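Local coordinates for protein PrgA (Enterococcus faecalis, PDB 6Z9K) that provides surface exclusion that protects against unwanted conjugation, and carries a magnesium-binding CAP domain, at residues 181-184 with 185-188. Numbering follows the deposited sequence.
Sequences LGYS and HLHS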
loop_
_atom_site.group_PDB
_atom_site.type_symbol
_atom_site.label_atom_id
_atom_site.label_comp_id
_atom_site.label_asym_id
_atom_site.label_seq_id
_atom_site.Cartn_x
_atom_site.Cartn_y
_atom_site.Cartn_z
ATOM N N LEU A 181 11.782 -12.350 -2.650
ATOM C CA LEU A 181 10.963 -11.960 -3.832
ATOM C C LEU A 181 11.781 -10.984 -4.688
ATOM O O LEU A 181 11.177 -10.143 -5.476
ATOM C CB LEU A 181 9.662 -11.353 -3.295
ATOM C CG LEU A 181 8.720 -12.330 -2.576
ATOM C CD1 LEU A 181 7.622 -11.576 -1.843
ATOM C CD2 LEU A 181 8.125 -13.343 -3.551
ATOM N N GLY A 182 13.099 -11.024 -4.463
ATOM C CA GLY A 182 14.112 -10.244 -5.182
ATOM C C GLY A 182 13.935 -8.750 -5.039
ATOM O O GLY A 182 14.251 -8.033 -5.985
ATOM N N TYR A 183 13.353 -8.294 -3.927
ATOM C CA TYR A 183 13.140 -6.850 -3.669
ATOM C C TYR A 183 12.312 -6.157 -4.741
ATOM O O TYR A 183 12.369 -4.942 -4.787
ATOM C CB TYR A 183 14.523 -6.211 -3.494
ATOM C CG TYR A 183 15.252 -6.771 -2.295
ATOM C CD1 TYR A 183 14.881 -6.394 -1.017
ATOM C CD2 TYR A 183 16.249 -7.713 -2.420
ATOM C CE1 TYR A 183 15.488 -6.919 0.108
ATOM C CE2 TYR A 183 16.891 -8.231 -1.297
ATOM C CZ TYR A 183 16.508 -7.831 -0.024
ATOM O OH TYR A 183 17.098 -8.378 1.083
ATOM N N SER A 184 11.450 -6.872 -5.479
ATOM C CA SER A 184 10.578 -6.202 -6.477
ATOM C C SER A 184 9.632 -5.216 -5.793
ATOM O O SER A 184 9.314 -4.147 -6.380
ATOM C CB SER A 184 9.834 -7.216 -7.291
ATOM O OG SER A 184 9.137 -8.050 -6.418
ATOM N N HIS A 185 9.107 -5.553 -4.621
ATOM C CA HIS A 185 8.112 -4.663 -3.958
ATOM C C HIS A 185 8.776 -3.447 -3.315
ATOM O O HIS A 185 8.261 -2.324 -3.425
ATOM C CB HIS A 185 7.372 -5.387 -2.847
ATOM C CG HIS A 185 6.749 -6.630 -3.349
ATOM N ND1 HIS A 185 7.332 -7.866 -3.161
ATOM C CD2 HIS A 185 5.685 -6.815 -4.148
ATOM C CE1 HIS A 185 6.607 -8.788 -3.797
ATOM N NE2 HIS A 185 5.574 -8.176 -4.410
ATOM N N LEU A 186 9.904 -3.669 -2.674
ATOM C CA LEU A 186 10.732 -2.519 -2.210
ATOM C C LEU A 186 10.927 -1.530 -3.370
ATOM O O LEU A 186 10.667 -0.289 -3.200
ATOM C CB LEU A 186 12.064 -3.010 -1.660
ATOM C CG LEU A 186 13.088 -1.904 -1.425
ATOM C CD1 LEU A 186 12.707 -1.089 -0.217
ATOM C CD2 LEU A 186 14.479 -2.493 -1.255
ATOM N N HIS A 187 11.433 -2.010 -4.516
ATOM C CA HIS A 187 11.757 -1.138 -5.658
ATOM C C HIS A 187 10.500 -0.475 -6.201
ATOM O O HIS A 187 10.518 0.717 -6.547
ATOM C CB HIS A 187 12.482 -1.950 -6.741
ATOM C CG HIS A 187 13.761 -2.520 -6.239
ATOM N ND1 HIS A 187 14.396 -3.562 -6.883
ATOM C CD2 HIS A 187 14.472 -2.249 -5.121
ATOM C CE1 HIS A 187 15.466 -3.893 -6.202
ATOM N NE2 HIS A 187 15.560 -3.092 -5.117
ATOM N N SER A 188 9.398 -1.222 -6.246
ATOM C CA SER A 188 8.168 -0.664 -6.790
ATOM C C SER A 188 7.566 0.425 -5.901
ATOM O O SER A 188 7.171 1.477 -6.401
ATOM C CB SER A 188 7.198 -1.786 -7.039
ATOM O OG SER A 188 6.026 -1.239 -7.588
#
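Tyr-183 packs against His-187 at the start of helix 184-189. Tyr-183, at the N-cap position, turns its carbonyl into the first helical turn: its O accepts a hydrogen bond from the backbone N-H of His-187, O to N 3.1 Å and nearly straight at 168°. The same oxygen sits over the centre of the His-187 imidazole, 3.1 Å above its plane, and CB of Tyr-183 packs on the ring in a CH-pi contact, 4.0 Å from the centroid. The histidine is brought there by its first torsion, with CG on the backbone N side and opposite the carbonyl carbon (chi1 -61°). Next to it, Leu-186 runs alongside the tyrosine in the same direction, its CD2 3.9 Å from CD1 of the phenol. Hydrogen bonds tie His-187 NE2 to Asp-27 and the phenol OH to Glu-39, while the buried leucine rests on Tyr-26 and Asp-27 of helix 26-29. One residue further on, Ser-184 O accepts a more bent bond (146°) from the N-H of Ser-188, O to N 2.9 Å.

The other flank is looser and more exposed. Here Leu-181 CD1 reaches the edge of the His-185 ring, 3.6 Å from CE1, while Ser-184 OG lies above one face, displaced toward the rim. Asp-178 restrains the imidazole through ND1 and also accepts a hydrogen bond from the backbone N-H of Leu-186, so one carboxylate links ring and helix start. A type I' turn from Leu-181 to Ser-184, with positive phi at Gly-182 and Tyr-183, leads into the helix. Together, turn and helix start present His-185, probably through NE2, to a magnesium ion about 3 Å from its side chain, at the CAP-domain metal site that His-185 and Leu-146, the latter presumably by its main-chain carbonyl, help to form.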